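Local coordinates for protein 3-oxo-tetronate kinase (Salmonella typhimurium, PDB 3DQQ) that probably catalyses the ATP-dependent phosphorylation of 3-oxo-tetronate to 3-oxo-tetronate 4-phosphate, at residues S86-T91 / T112-A117; V254-S259 / A340-L345; V99-M104 / G193-V198. All blocks are in the same frame, centred on the assembly; numbering follows the deposited sequence.

Contact 1 (S86-T91 / T112-A117)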
ATOM      1  N   SER A  86     -17.585  12.722  -4.973  1.00 38.01           N
ATOM      2  CA  SER A  86     -18.834  12.181  -4.508  1.00 38.41           C
ATOM      3  C   SER A  86     -18.934  11.878  -3.019  1.00 38.35           C
ATOM      4  O   SER A  86     -20.035  11.752  -2.470  1.00 39.28           O
ATOM      5  CB  SER A  86     -19.009  10.871  -5.196  1.00 38.96           C
ATOM      6  OG  SER A  86     -20.365  10.770  -5.447  1.00 43.19           O
ATOM      7  N   THR A  87     -17.795  11.651  -2.382  1.00 37.85           N
ATOM      8  CA  THR A  87     -17.732  11.506  -0.947  1.00 37.49           C
ATOM      9  C   THR A  87     -17.333  12.843  -0.250  1.00 37.33           C
ATOM     10  O   THR A  87     -16.912  12.863   0.916  1.00 37.44           O
ATOM     11  CB  THR A  87     -16.750  10.376  -0.600  1.00 37.82           C
ATOM     12  OG1 THR A  87     -15.475  10.668  -1.166  1.00 38.76           O
ATOM     13  CG2 THR A  87     -17.206   9.060  -1.154  1.00 36.82           C
ATOM     14  N   PHE A  88     -17.461  13.957  -0.974  1.00 37.22           N
ATOM     15  CA  PHE A  88     -17.381  15.325  -0.411  1.00 36.77           C
ATOM     16  C   PHE A  88     -16.029  15.631   0.205  1.00 36.89           C
ATOM     17  O   PHE A  88     -15.898  16.345   1.222  1.00 36.68           O
ATOM     18  CB  PHE A  88     -18.527  15.543   0.586  1.00 36.62           C
ATOM     19  CG  PHE A  88     -19.002  16.956   0.655  1.00 35.89           C
ATOM     20  CD1 PHE A  88     -19.689  17.504  -0.375  1.00 35.93           C
ATOM     21  CD2 PHE A  88     -18.745  17.734   1.759  1.00 36.20           C
ATOM     22  CE1 PHE A  88     -20.081  18.816  -0.326  1.00 37.57           C
ATOM     23  CE2 PHE A  88     -19.152  19.033   1.812  1.00 37.13           C
ATOM     24  CZ  PHE A  88     -19.828  19.572   0.777  1.00 36.55           C
ATOM     25  N   ASP A  89     -15.017  15.067  -0.430  1.00 37.14           N
ATOM     26  CA  ASP A  89     -13.677  15.074   0.102  1.00 37.42           C
ATOM     27  C   ASP A  89     -13.257  16.525   0.279  1.00 37.77           C
ATOM     28  O   ASP A  89     -13.206  17.302  -0.708  1.00 37.63           O
ATOM     29  CB  ASP A  89     -12.722  14.353  -0.854  1.00 37.98           C
ATOM     30  CG  ASP A  89     -13.035  12.867  -0.992  1.00 37.69           C
ATOM     31  OD1 ASP A  89     -14.226  12.541  -1.125  1.00 38.47           O
ATOM     32  OD2 ASP A  89     -12.106  12.024  -0.975  1.00 39.80           O
ATOM     33  N   SER A  90     -12.998  16.880   1.540  1.00 37.39           N
ATOM     34  CA  SER A  90     -12.657  18.243   1.942  1.00 37.52           C
ATOM     35  C   SER A  90     -12.341  18.208   3.419  1.00 37.77           C
ATOM     36  O   SER A  90     -12.414  17.151   4.040  1.00 37.95           O
ATOM     37  CB  SER A  90     -13.832  19.172   1.729  1.00 37.60           C
ATOM     38  OG  SER A  90     -14.964  18.660   2.397  1.00 37.33           O
ATOM     39  N   THR A  91     -11.951  19.345   3.981  1.00 37.51           N
ATOM     40  CA  THR A  91     -11.786  19.461   5.419  1.00 37.48           C
ATOM     41  C   THR A  91     -12.501  20.744   5.800  1.00 38.35           C
ATOM     42  O   THR A  91     -13.103  21.397   4.930  1.00 39.31           O
ATOM     43  CB  THR A  91     -10.300  19.550   5.856  1.00 37.35           C
ATOM     44  OG1 THR A  91      -9.833  20.887   5.659  1.00 37.43           O
ATOM     45  CG2 THR A  91      -9.383  18.537   5.127  1.00 32.63           C
ATOM     46  N   THR A 112     -27.122  28.228  -4.512  1.00 34.92           N
ATOM     47  CA  THR A 112     -26.640  27.129  -5.373  1.00 35.43           C
ATOM     48  C   THR A 112     -26.941  25.809  -4.781  1.00 34.42           C
ATOM     49  O   THR A 112     -27.207  25.721  -3.611  1.00 35.09           O
ATOM     50  CB  THR A 112     -25.132  27.192  -5.538  1.00 36.15           C
ATOM     51  OG1 THR A 112     -24.829  28.541  -5.874  1.00 43.09           O
ATOM     52  CG2 THR A 112     -24.600  26.286  -6.666  1.00 35.53           C
ATOM     53  N   VAL A 113     -26.873  24.762  -5.582  1.00 33.88           N
ATOM     54  CA  VAL A 113     -27.154  23.447  -5.075  1.00 33.36           C
ATOM     55  C   VAL A 113     -25.896  22.677  -4.895  1.00 33.20           C
ATOM     56  O   VAL A 113     -24.869  23.012  -5.490  1.00 32.18           O
ATOM     57  CB  VAL A 113     -28.083  22.674  -5.996  1.00 34.05           C
ATOM     58  CG1 VAL A 113     -29.390  23.488  -6.243  1.00 31.40           C
ATOM     59  CG2 VAL A 113     -27.341  22.272  -7.277  1.00 32.64           C
ATOM     60  N   ILE A 114     -25.997  21.661  -4.041  1.00 33.29           N
ATOM     61  CA  ILE A 114     -24.913  20.736  -3.742  1.00 34.21           C
ATOM     62  C   ILE A 114     -25.477  19.361  -3.965  1.00 35.38           C
ATOM     63  O   ILE A 114     -26.388  18.989  -3.245  1.00 36.20           O
ATOM     64  CB  ILE A 114     -24.481  20.849  -2.261  1.00 34.32           C
ATOM     65  CG1 ILE A 114     -23.787  22.179  -2.021  1.00 34.03           C
ATOM     66  CG2 ILE A 114     -23.535  19.715  -1.843  1.00 32.98           C
ATOM     67  CD1 ILE A 114     -23.663  22.545  -0.582  1.00 33.26           C
ATOM     68  N   SER A 115     -24.964  18.609  -4.952  1.00 36.17           N
ATOM     69  CA  SER A 115     -25.496  17.283  -5.283  1.00 36.11           C
ATOM     70  C   SER A 115     -24.424  16.218  -5.512  1.00 37.00           C
ATOM     71  O   SER A 115     -24.082  15.901  -6.643  1.00 37.21           O
ATOM     72  CB  SER A 115     -26.355  17.390  -6.519  1.00 35.81           C
ATOM     73  OG  SER A 115     -27.138  16.217  -6.688  1.00 35.10           O
ATOM     74  N   PRO A 116     -23.901  15.633  -4.440  1.00 38.42           N
ATOM     75  CA  PRO A 116     -22.829  14.628  -4.555  1.00 39.02           C
ATOM     76  C   PRO A 116     -23.235  13.239  -5.048  1.00 39.98           C
ATOM     77  O   PRO A 116     -22.401  12.521  -5.581  1.00 40.48           O
ATOM     78  CB  PRO A 116     -22.319  14.488  -3.141  1.00 38.12           C
ATOM     79  CG  PRO A 116     -22.974  15.535  -2.377  1.00 39.14           C
ATOM     80  CD  PRO A 116     -24.236  15.887  -3.043  1.00 38.54           C
ATOM     81  N   ALA A 117     -24.486  12.861  -4.888  1.00 40.63           N
ATOM     82  CA  ALA A 117     -24.856  11.474  -5.124  1.00 41.45           C
ATOM     83  C   ALA A 117     -24.411  10.951  -6.469  1.00 42.05           C
ATOM     84  O   ALA A 117     -24.457  11.653  -7.452  1.00 42.56           O
ATOM     85  CB  ALA A 117     -26.358  11.298  -5.008  1.00 41.52           C
TER
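Phe88 reaches from a loop to meet Ile114 of a strand and Pro116 just after it, and these three buried residues make the tightly packed part of the contact. The side chains of Phe88 and Ile114 lie roughly perpendicular, with the ring carbon CE1 of Phe88 3.9 Å from the methyl CG2 of Ile114. With CG1 of Ile114 beside the backbone N (chi1 -70°), the methyl CG2 stands opposite that N and is presented to the ring. A little farther along, CG of Pro116 approaches CD1 of Phe88 at 4.3 Å, obliquely to the ring. The backbone of Phe88 adopts left-handed helical angles. OG of Ser90 lies 2.8 Å from the carbonyl O of Phe88 in a hydrogen bond within the loop, and also bonds to OE1 of Gln162.

The looser side, at Ser86, is partly exposed and polar. Here OG of Ser86 donates to the carbonyl O of Pro116 at 2.7 Å, approaching from 28° outside the carbonyl plane. Beside this bond, CB of Pro116 packs against the carbonyl O of Ser86 at 3.6 Å, so the proline ring serves both ends of the contact. After Phe88 the loop runs away from the strand.

Within the sugar-binding N-terminal domain, the contact joins the loop between strand 79-83 and helix 96-106 to strand 112-115 and the residues just after it. Helix 155-160 closes over the apolar part through Leu155, Leu158 and Met159, Ile96 of helix 96-106 touches Phe88, and Tyr84 meets its ring edge-to-face. Thr87 turns away from the strand and packs on Ile325 of the second subunit, while strand 112-115 itself runs between strands 196-199 and 219-222.

Contact 2 (V254-S259 / A340-L345); sequences VVLSGS and ALFSLL
The ring of Phe342 meets three consecutive residues, Leu256 and Ser257 at the end of the strand and Gly258 just after it. Its CE1 lies 4.0 Å from CB of Leu256, and the two side chains pass alongside, pointing opposite ways. On the far side of the ring tip, CE2 comes to 4.0 Å from CA of Gly258, where the glycine offers only backbone to the aromatic carbon. The carbonyl O of Ser257 lies 3.3 Å from CZ of Phe342, oblique to the ring. One helical turn beyond Phe342, Leu345 has its CG opposite the backbone N (chi1 177°) and extends CD2 to CD2 of Leu256, 4.2 Å away, enlarging the apolar patch.

Both helix residues belong to the face turned to the strand. Helix 340-345 runs nearly antiparallel to strand 254-257 (162°), with axes 10.6 Å apart at their closest. Farther out, Ile313 of strand 312-314 packs against both Phe342 and Leu345, and backbone hydrogen bonding links Leu256 to Ile358 of strand 356-360.

Gly258 leads into Ser259, which by similarity binds ATP, and adjoins Thr364 of the same predicted site. No hydrogen bond crosses between the two segments; the contact between them is mostly apolar packing, buried beside the point where the strand gives way to the probable nucleotide-binding loop.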
ATOM      1  N   VAL A 254       0.255   0.339 -27.812  1.00 35.76           N
ATOM      2  CA  VAL A 254       1.220  -0.079 -26.848  1.00 35.22           C
ATOM      3  C   VAL A 254       0.522  -0.028 -25.494  1.00 35.50           C
ATOM      4  O   VAL A 254      -0.304   0.845 -25.274  1.00 34.97           O
ATOM      5  CB  VAL A 254       2.437   0.838 -26.879  1.00 34.56           C
ATOM      6  CG1 VAL A 254       2.062   2.258 -26.490  1.00 31.42           C
ATOM      7  CG2 VAL A 254       3.519   0.266 -25.995  1.00 33.85           C
ATOM      8  N   VAL A 255       0.787  -1.002 -24.623  1.00 35.71           N
ATOM      9  CA  VAL A 255       0.374  -0.906 -23.221  1.00 35.73           C
ATOM     10  C   VAL A 255       1.583  -0.474 -22.392  1.00 36.11           C
ATOM     11  O   VAL A 255       2.643  -1.099 -22.466  1.00 36.25           O
ATOM     12  CB  VAL A 255      -0.154  -2.247 -22.673  1.00 35.64           C
ATOM     13  CG1 VAL A 255      -0.544  -2.112 -21.204  1.00 33.11           C
ATOM     14  CG2 VAL A 255      -1.317  -2.721 -23.512  1.00 35.47           C
ATOM     15  N   LEU A 256       1.426   0.601 -21.632  1.00 36.22           N
ATOM     16  CA  LEU A 256       2.456   1.070 -20.717  1.00 36.91           C
ATOM     17  C   LEU A 256       1.882   0.963 -19.298  1.00 37.94           C
ATOM     18  O   LEU A 256       0.991   1.713 -18.913  1.00 38.02           O
ATOM     19  CB  LEU A 256       2.853   2.522 -21.019  1.00 35.83           C
ATOM     20  CG  LEU A 256       3.499   2.854 -22.367  1.00 34.76           C
ATOM     21  CD1 LEU A 256       3.825   4.356 -22.448  1.00 31.44           C
ATOM     22  CD2 LEU A 256       4.733   2.018 -22.644  1.00 30.98           C
ATOM     23  N   SER A 257       2.397   0.026 -18.518  1.00 39.26           N
ATOM     24  CA  SER A 257       1.894  -0.198 -17.170  1.00 39.88           C
ATOM     25  C   SER A 257       2.883   0.237 -16.085  1.00 40.76           C
ATOM     26  O   SER A 257       3.981  -0.312 -16.003  1.00 39.60           O
ATOM     27  CB  SER A 257       1.570  -1.673 -17.009  1.00 39.61           C
ATOM     28  OG  SER A 257       0.780  -1.850 -15.876  1.00 39.63           O
ATOM     29  N   GLY A 258       2.470   1.219 -15.268  1.00 42.17           N
ATOM     30  CA  GLY A 258       3.252   1.727 -14.120  1.00 43.29           C
ATOM     31  C   GLY A 258       2.658   1.471 -12.731  1.00 44.64           C
ATOM     32  O   GLY A 258       3.377   1.487 -11.759  1.00 45.54           O
ATOM     33  N   SER A 259       1.356   1.218 -12.642  1.00 46.00           N
ATOM     34  CA  SER A 259       0.657   0.936 -11.398  1.00 46.81           C
ATOM     35  C   SER A 259       1.137  -0.322 -10.661  1.00 48.32           C
ATOM     36  O   SER A 259       1.501  -1.360 -11.248  1.00 47.87           O
ATOM     37  CB  SER A 259      -0.863   0.839 -11.671  1.00 47.09           C
ATOM     38  OG  SER A 259      -1.687   0.455 -10.551  1.00 46.01           O
ATOM     39  N   ALA A 340      10.523   8.499 -14.971  1.00 36.08           N
ATOM     40  CA  ALA A 340      11.381   9.190 -15.902  1.00 35.20           C
ATOM     41  C   ALA A 340      11.593   8.352 -17.157  1.00 34.71           C
ATOM     42  O   ALA A 340      11.675   8.898 -18.264  1.00 34.82           O
ATOM     43  CB  ALA A 340      12.715   9.531 -15.246  1.00 34.01           C
ATOM     44  N   LEU A 341      11.699   7.031 -17.007  1.00 34.54           N
ATOM     45  CA  LEU A 341      11.903   6.175 -18.176  1.00 34.76           C
ATOM     46  C   LEU A 341      10.666   6.229 -19.067  1.00 35.56           C
ATOM     47  O   LEU A 341      10.797   6.477 -20.278  1.00 35.84           O
ATOM     48  CB  LEU A 341      12.207   4.724 -17.820  1.00 34.29           C
ATOM     49  CG  LEU A 341      12.214   3.781 -19.030  1.00 33.43           C
ATOM     50  CD1 LEU A 341      13.599   3.697 -19.683  1.00 29.88           C
ATOM     51  CD2 LEU A 341      11.693   2.437 -18.638  1.00 32.83           C
ATOM     52  N   PHE A 342       9.491   5.998 -18.476  1.00 35.48           N
ATOM     53  CA  PHE A 342       8.238   6.027 -19.232  1.00 35.80           C
ATOM     54  C   PHE A 342       8.051   7.334 -20.000  1.00 36.05           C
ATOM     55  O   PHE A 342       7.511   7.382 -21.122  1.00 35.94           O
ATOM     56  CB  PHE A 342       7.041   5.813 -18.308  1.00 36.39           C
ATOM     57  CG  PHE A 342       6.726   4.374 -18.061  1.00 36.55           C
ATOM     58  CD1 PHE A 342       6.461   3.522 -19.106  1.00 38.34           C
ATOM     59  CD2 PHE A 342       6.687   3.865 -16.786  1.00 39.19           C
ATOM     60  CE1 PHE A 342       6.162   2.178 -18.881  1.00 37.87           C
ATOM     61  CE2 PHE A 342       6.383   2.511 -16.561  1.00 38.90           C
ATOM     62  CZ  PHE A 342       6.124   1.679 -17.622  1.00 37.26           C
ATOM     63  N   SER A 343       8.507   8.405 -19.384  1.00 35.86           N
ATOM     64  CA  SER A 343       8.466   9.697 -20.027  1.00 35.51           C
ATOM     65  C   SER A 343       9.204   9.705 -21.367  1.00 35.34           C
ATOM     66  O   SER A 343       8.619  10.065 -22.383  1.00 35.72           O
ATOM     67  CB  SER A 343       9.076  10.729 -19.112  1.00 34.98           C
ATOM     68  OG  SER A 343       8.990  11.949 -19.751  1.00 35.92           O
ATOM     69  N   LEU A 344      10.477   9.314 -21.350  1.00 34.37           N
ATOM     70  CA  LEU A 344      11.264   9.226 -22.554  1.00 34.36           C
ATOM     71  C   LEU A 344      10.719   8.200 -23.563  1.00 34.68           C
ATOM     72  O   LEU A 344      10.826   8.370 -24.793  1.00 35.09           O
ATOM     73  CB  LEU A 344      12.675   8.818 -22.207  1.00 33.80           C
ATOM     74  CG  LEU A 344      13.491   9.785 -21.370  1.00 32.84           C
ATOM     75  CD1 LEU A 344      14.609   9.019 -20.632  1.00 28.27           C
ATOM     76  CD2 LEU A 344      14.031  10.897 -22.268  1.00 25.82           C
ATOM     77  N   LEU A 345      10.159   7.124 -23.035  1.00 34.92           N
ATOM     78  CA  LEU A 345       9.742   5.998 -23.848  1.00 35.12           C
ATOM     79  C   LEU A 345       8.530   6.428 -24.684  1.00 36.00           C
ATOM     80  O   LEU A 345       8.462   6.158 -25.904  1.00 35.94           O
ATOM     81  CB  LEU A 345       9.419   4.812 -22.940  1.00 34.79           C
ATOM     82  CG  LEU A 345       8.885   3.549 -23.579  1.00 34.63           C
ATOM     83  CD1 LEU A 345       9.704   3.172 -24.781  1.00 35.63           C
ATOM     84  CD2 LEU A 345       8.869   2.427 -22.555  1.00 34.19           C
TER

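Contact 3 (V99-M104 / G193-V198)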
ATOM      1  N   VAL A  99     -14.257  27.499  -2.675  1.00 31.92           N
ATOM      2  CA  VAL A  99     -14.416  27.635  -4.141  1.00 31.49           C
ATOM      3  C   VAL A  99     -15.872  27.958  -4.528  1.00 31.44           C
ATOM      4  O   VAL A  99     -16.107  28.805  -5.381  1.00 31.57           O
ATOM      5  CB  VAL A  99     -13.881  26.388  -4.889  1.00 31.39           C
ATOM      6  CG1 VAL A  99     -14.201  26.457  -6.356  1.00 28.25           C
ATOM      7  CG2 VAL A  99     -12.357  26.249  -4.644  1.00 28.86           C
ATOM      8  N   THR A 100     -16.836  27.307  -3.888  1.00 30.77           N
ATOM      9  CA  THR A 100     -18.239  27.583  -4.163  1.00 31.07           C
ATOM     10  C   THR A 100     -18.578  29.035  -3.904  1.00 31.29           C
ATOM     11  O   THR A 100     -19.092  29.708  -4.784  1.00 31.73           O
ATOM     12  CB  THR A 100     -19.188  26.677  -3.351  1.00 31.66           C
ATOM     13  OG1 THR A 100     -18.857  25.298  -3.603  1.00 32.09           O
ATOM     14  CG2 THR A 100     -20.650  26.911  -3.742  1.00 29.96           C
ATOM     15  N   ASP A 101     -18.257  29.545  -2.725  1.00 31.12           N
ATOM     16  CA  ASP A 101     -18.557  30.928  -2.435  1.00 30.59           C
ATOM     17  C   ASP A 101     -17.875  31.867  -3.407  1.00 30.54           C
ATOM     18  O   ASP A 101     -18.424  32.945  -3.747  1.00 32.48           O
ATOM     19  CB  ASP A 101     -18.151  31.313  -1.027  1.00 31.05           C
ATOM     20  CG  ASP A 101     -18.975  30.606   0.071  1.00 34.41           C
ATOM     21  OD1 ASP A 101     -20.223  30.452  -0.060  1.00 31.88           O
ATOM     22  OD2 ASP A 101     -18.327  30.199   1.080  1.00 39.06           O
ATOM     23  N   ALA A 102     -16.696  31.508  -3.879  1.00 29.52           N
ATOM     24  CA  ALA A 102     -15.995  32.412  -4.776  1.00 28.70           C
ATOM     25  C   ALA A 102     -16.729  32.427  -6.110  1.00 28.73           C
ATOM     26  O   ALA A 102     -16.961  33.493  -6.675  1.00 29.49           O
ATOM     27  CB  ALA A 102     -14.571  32.027  -4.945  1.00 26.52           C
ATOM     28  N   LEU A 103     -17.116  31.258  -6.609  1.00 28.57           N
ATOM     29  CA  LEU A 103     -17.776  31.175  -7.914  1.00 28.23           C
ATOM     30  C   LEU A 103     -19.095  31.923  -7.820  1.00 27.69           C
ATOM     31  O   LEU A 103     -19.463  32.652  -8.741  1.00 28.44           O
ATOM     32  CB  LEU A 103     -18.003  29.705  -8.361  1.00 28.47           C
ATOM     33  CG  LEU A 103     -16.770  28.786  -8.621  1.00 28.93           C
ATOM     34  CD1 LEU A 103     -17.146  27.288  -8.809  1.00 24.52           C
ATOM     35  CD2 LEU A 103     -15.967  29.260  -9.814  1.00 27.44           C
ATOM     36  N   MET A 104     -19.797  31.781  -6.710  1.00 26.73           N
ATOM     37  CA  MET A 104     -21.078  32.448  -6.567  1.00 26.58           C
ATOM     38  C   MET A 104     -20.881  33.938  -6.674  1.00 26.72           C
ATOM     39  O   MET A 104     -21.621  34.636  -7.371  1.00 26.94           O
ATOM     40  CB  MET A 104     -21.765  32.074  -5.244  1.00 27.22           C
ATOM     41  CG  MET A 104     -22.176  30.568  -5.098  1.00 25.90           C
ATOM     42  SD  MET A 104     -22.868  30.231  -3.430  1.00 24.92           S
ATOM     43  CE  MET A 104     -24.403  31.132  -3.737  1.00 22.36           C
ATOM     44  N   GLY A 193     -33.306  32.666   3.285  1.00 42.16           N
ATOM     45  CA  GLY A 193     -31.882  33.001   3.474  1.00 41.52           C
ATOM     46  C   GLY A 193     -30.784  31.925   3.395  1.00 41.25           C
ATOM     47  O   GLY A 193     -29.616  32.194   3.715  1.00 41.45           O
ATOM     48  N   TYR A 194     -31.097  30.702   2.980  1.00 40.24           N
ATOM     49  CA  TYR A 194     -30.007  29.746   2.728  1.00 39.18           C
ATOM     50  C   TYR A 194     -29.206  30.158   1.481  1.00 37.81           C
ATOM     51  O   TYR A 194     -29.801  30.593   0.524  1.00 37.23           O
ATOM     52  CB  TYR A 194     -30.583  28.370   2.529  1.00 39.39           C
ATOM     53  CG  TYR A 194     -31.195  27.819   3.752  1.00 39.57           C
ATOM     54  CD1 TYR A 194     -30.436  27.077   4.626  1.00 41.50           C
ATOM     55  CD2 TYR A 194     -32.538  28.019   4.049  1.00 40.88           C
ATOM     56  CE1 TYR A 194     -30.975  26.552   5.753  1.00 39.09           C
ATOM     57  CE2 TYR A 194     -33.087  27.499   5.183  1.00 38.52           C
ATOM     58  CZ  TYR A 194     -32.285  26.777   6.024  1.00 38.61           C
ATOM     59  OH  TYR A 194     -32.754  26.226   7.159  1.00 40.73           O
ATOM     60  N   ARG A 195     -27.873  30.077   1.533  1.00 36.88           N
ATOM     61  CA  ARG A 195     -27.022  30.180   0.333  1.00 36.51           C
ATOM     62  C   ARG A 195     -26.987  28.920  -0.504  1.00 35.32           C
ATOM     63  O   ARG A 195     -26.617  29.000  -1.666  1.00 35.34           O
ATOM     64  CB  ARG A 195     -25.546  30.254   0.682  1.00 37.29           C
ATOM     65  CG  ARG A 195     -24.972  31.482   1.140  1.00 39.34           C
ATOM     66  CD  ARG A 195     -24.361  32.232   0.053  1.00 40.89           C
ATOM     67  NE  ARG A 195     -22.920  32.238  -0.132  1.00 37.33           N
ATOM     68  CZ  ARG A 195     -22.420  33.101  -1.033  1.00 42.47           C
ATOM     69  NH1 ARG A 195     -23.237  33.931  -1.661  1.00 42.27           N
ATOM     70  NH2 ARG A 195     -21.142  33.183  -1.345  1.00 45.84           N
ATOM     71  N   TYR A 196     -27.131  27.758   0.134  1.00 33.31           N
ATOM     72  CA  TYR A 196     -26.962  26.501  -0.566  1.00 33.24           C
ATOM     73  C   TYR A 196     -28.037  25.510  -0.166  1.00 32.59           C
ATOM     74  O   TYR A 196     -28.662  25.640   0.902  1.00 31.20           O
ATOM     75  CB  TYR A 196     -25.600  25.857  -0.291  1.00 32.92           C
ATOM     76  CG  TYR A 196     -24.520  26.765   0.226  1.00 33.30           C
ATOM     77  CD1 TYR A 196     -23.683  27.445  -0.631  1.00 30.28           C
ATOM     78  CD2 TYR A 196     -24.316  26.924   1.603  1.00 33.60           C
ATOM     79  CE1 TYR A 196     -22.677  28.273  -0.137  1.00 32.14           C
ATOM     80  CE2 TYR A 196     -23.306  27.777   2.105  1.00 32.57           C
ATOM     81  CZ  TYR A 196     -22.496  28.454   1.232  1.00 31.85           C
ATOM     82  OH  TYR A 196     -21.501  29.285   1.730  1.00 31.86           O
ATOM     83  N   ALA A 197     -28.227  24.506  -1.015  1.00 32.11           N
ATOM     84  CA  ALA A 197     -29.229  23.470  -0.772  1.00 32.58           C
ATOM     85  C   ALA A 197     -28.626  22.160  -1.166  1.00 32.52           C
ATOM     86  O   ALA A 197     -28.175  22.031  -2.293  1.00 33.07           O
ATOM     87  CB  ALA A 197     -30.489  23.737  -1.593  1.00 31.19           C
ATOM     88  N   VAL A 198     -28.593  21.203  -0.246  1.00 33.28           N
ATOM     89  CA  VAL A 198     -28.201  19.845  -0.559  1.00 33.67           C
ATOM     90  C   VAL A 198     -29.408  19.147  -1.136  1.00 34.96           C
ATOM     91  O   VAL A 198     -30.547  19.332  -0.678  1.00 35.25           O
ATOM     92  CB  VAL A 198     -27.725  19.071   0.683  1.00 33.89           C
ATOM     93  CG1 VAL A 198     -27.408  17.579   0.333  1.00 32.21           C
ATOM     94  CG2 VAL A 198     -26.489  19.719   1.258  1.00 33.33           C
TER
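Asp101, on the helix, is approached by both Arg195 and Tyr196, the latter on strand 196-199, and its OD1 is the centre of the polar contact. The salt bridge with Arg195 has NH2 3.2 Å from OD1 of Asp101, with a bent N-H...O angle of 142°; NE of Arg195 adds a weak bond to the same oxygen. OD1 is met from above the carboxylate plane yet lies near the plane of the guanidinium. Bends at chi2 and chi3 fold the arginine chain so that its planar end comes to the helix.

A hydroxyl hydrogen bond comes from Tyr196, whose OH donates to OD1 of Asp101; the modelled 2.5 Å is very short and not to be taken at face value at this resolution. Beyond the segments, OH of Tyr196 also bonds to the N of Gly165, and OD2 of Asp101 to the N of Gln164.

Sulfur and apolar contacts fall to Met104. Its SD sits 3.7 Å above the centre of the guanidinium plane of Arg195, and also lies obliquely beside the Tyr196 ring, 3.8 Å from CE1, a Met-aromatic contact. A bend at chi3 (71°) brings its CE within 3.7 Å of NH1 of Arg195. Thr100 adds CG2 near the tyrosine ring.

A buried carboxylate with a guanidinium, a phenol and a backbone N-H around it would be expected to stay ionised, tying helix 96-106 to strand 196-199 by charge as well as packing.

How the contacts relate
Contacts 1 and 3 are neighbours, their centres about 12 Å apart, in the sugar-binding N-terminal domain, and their segments alternate along the chain: 86-91, 99-104, 112-117, then 193-198. Adjacent parallel strands 112-115 and 196-199 join them, with N of Ile114 2.8 Å from O of Ala197, a probable hydrogen bond, and Met104 of helix 96-106 packs on Thr112. Contact 2 follows later in the chain, in the nucleotide-binding C-terminal domain, about 34 Å from contact 1 and about 42 Å from contact 3 between centres, across the centre of the chain. Two contacts thus knit one domain's strands to its helix and loop, while the third belongs to the domain that probably holds ATP.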